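Local coordinates for protein endo-1,4-beta-mannanase (Eisenia fetida, PDB 5Y6T) that probably hydrolyses internal beta-1,4-mannosidic bonds in mannan chains, as a cold-adapted endo-mannanase of glycoside hydrolase family 5, at residues F183-Q186 with P187-G190. Numbering follows the deposited sequence. Where two conformers were deposited one is given.
Sequences FDTQ and PLAG
Ala189 N donates to Gln186 O over 2.9 Å, with a nearly straight N-H...O angle of 166°. One residue earlier Leu188 N reaches Thr185 O at 3.0 Å, more bent at 139°. Both are i to i+3 bonds, the pattern of a short 3-10 turn, and in both the N-H comes in from above the carbonyl plane. Just ahead of the turn Asp184 forms an Asx turn: its OD1 accepts from Gln186 N at 2.9 Å, on the anti side of the carboxylate and tilted out of its plane. With CG anti to the backbone N (chi1 176°), the carboxylate swings forward along the chain, and OD1 also touches Pro187 CD at 3.5 Å, the two side chains crossing at about a right angle. OD2 goes to Asp178 N, while Thr185 OG1 bonds to Ser173 O and Val176 N. Side-chain packing is thinner. In one of its two modelled conformers the Gln186 side chain bends at chi2, bringing OE1 to 3.8 Å from Ala189 CB, while NE2 bonds to Ser177 OG. The apolar pair Thr185 CG2 and Leu188 CD1 approaches only loosely, at 4.4 Å. Pro187 has no N-H to give, which suits this early position in the turn, where none is required. Backbone bonds thus shape the turn, and Asp184 and Thr185, through side chain and backbone, tie it to residues 173-178.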
ATOM      1  N   PHE A 183      -1.013  18.544  11.053  1.00 22.68           N
ATOM      2  CA  PHE A 183      -2.487  18.423  10.819  1.00 20.84           C
ATOM      3  C   PHE A 183      -2.995  19.455   9.838  1.00 22.59           C
ATOM      4  O   PHE A 183      -4.135  19.407   9.434  1.00 23.97           O
ATOM      5  CB  PHE A 183      -3.235  18.572  12.170  1.00 22.05           C
ATOM      6  CG  PHE A 183      -2.740  17.697  13.250  1.00 21.31           C
ATOM      7  CD1 PHE A 183      -2.056  16.521  13.035  1.00 21.60           C
ATOM      8  CD2 PHE A 183      -2.957  18.068  14.552  1.00 24.33           C
ATOM      9  CE1 PHE A 183      -1.579  15.765  14.073  1.00 22.71           C
ATOM     10  CE2 PHE A 183      -2.517  17.302  15.615  1.00 24.31           C
ATOM     11  CZ  PHE A 183      -1.775  16.154  15.366  1.00 25.66           C
ATOM     12  N   ASP A 184      -2.133  20.346   9.419  1.00 22.16           N
ATOM     13  CA  ASP A 184      -2.474  21.459   8.558  1.00 20.85           C
ATOM     14  C   ASP A 184      -2.420  20.918   7.138  1.00 20.59           C
ATOM     15  O   ASP A 184      -1.388  20.444   6.678  1.00 22.42           O
ATOM     16  CB  ASP A 184      -1.483  22.601   8.800  1.00 21.45           C
ATOM     17  CG  ASP A 184      -1.716  23.772   7.855  1.00 24.70           C
ATOM     18  OD1 ASP A 184      -1.723  23.559   6.637  1.00 24.29           O
ATOM     19  OD2 ASP A 184      -1.859  24.913   8.359  1.00 26.18           O
ATOM     20  N   THR A 185      -3.533  21.009   6.410  1.00 21.07           N
ATOM     21  CA  THR A 185      -3.633  20.578   5.029  1.00 21.64           C
ATOM     22  C   THR A 185      -3.679  21.689   3.936  1.00 20.07           C
ATOM     23  O   THR A 185      -4.082  21.428   2.821  1.00 21.50           O
ATOM     24  CB  THR A 185      -4.813  19.627   4.797  1.00 21.16           C
ATOM     25  OG1 THR A 185      -6.019  20.297   5.164  1.00 20.75           O
ATOM     26  CG2 THR A 185      -4.669  18.338   5.662  1.00 21.89           C
ATOM     27  N   GLN A 186      -3.200  22.870   4.287  1.00 20.92           N
ATOM     28  CA  GLN A 186      -3.055  23.947   3.301  0.50 20.54           C
ATOM     29  C   GLN A 186      -2.145  23.530   2.143  1.00 21.22           C
ATOM     30  O   GLN A 186      -2.450  23.843   0.999  1.00 22.91           O
ATOM     31  CB  GLN A 186      -2.675  25.286   3.928  0.50 20.21           C
ATOM     32  CG  GLN A 186      -3.767  25.865   4.801  0.50 20.76           C
ATOM     33  CD  GLN A 186      -5.025  26.253   4.048  0.50 20.42           C
ATOM     34  OE1 GLN A 186      -5.188  25.958   2.856  0.50 21.59           O
ATOM     35  NE2 GLN A 186      -5.939  26.942   4.747  0.50 21.45           N
ATOM     36  N   PRO A 187      -1.110  22.737   2.384  1.00 20.90           N
ATOM     37  CA  PRO A 187      -0.354  22.289   1.163  1.00 24.05           C
ATOM     38  C   PRO A 187      -1.112  21.437   0.161  1.00 23.02           C
ATOM     39  O   PRO A 187      -0.689  21.326  -0.971  1.00 23.95           O
ATOM     40  CB  PRO A 187       0.836  21.504   1.759  1.00 22.82           C
ATOM     41  CG  PRO A 187       0.988  22.076   3.131  1.00 24.56           C
ATOM     42  CD  PRO A 187      -0.416  22.357   3.601  1.00 22.25           C
ATOM     43  N   LEU A 188      -2.226  20.854   0.580  1.00 22.82           N
ATOM     44  CA  LEU A 188      -3.132  20.146  -0.263  1.00 20.69           C
ATOM     45  C   LEU A 188      -4.270  20.980  -0.874  1.00 22.06           C
ATOM     46  O   LEU A 188      -5.079  20.431  -1.610  1.00 23.56           O
ATOM     47  CB  LEU A 188      -3.761  18.923   0.488  1.00 22.41           C
ATOM     48  CG  LEU A 188      -2.724  18.000   1.128  1.00 21.47           C
ATOM     49  CD1 LEU A 188      -3.350  16.770   1.771  1.00 22.48           C
ATOM     50  CD2 LEU A 188      -1.610  17.575   0.139  1.00 20.66           C
ATOM     51  N   ALA A 189      -4.281  22.288  -0.628  1.00 22.59           N
ATOM     52  CA  ALA A 189      -5.370  23.149  -1.179  1.00 24.55           C
ATOM     53  C   ALA A 189      -5.264  23.125  -2.681  1.00 23.74           C
ATOM     54  O   ALA A 189      -4.140  23.247  -3.245  1.00 24.34           O
ATOM     55  CB  ALA A 189      -5.232  24.590  -0.653  1.00 27.01           C
ATOM     56  N   GLY A 190      -6.396  22.948  -3.343  1.00 25.11           N
ATOM     57  CA  GLY A 190      -6.457  22.999  -4.787  1.00 27.87           C
ATOM     58  C   GLY A 190      -5.914  21.724  -5.454  1.00 25.83           C
ATOM     59  O   GLY A 190      -5.875  21.638  -6.640  1.00 25.55           O
TER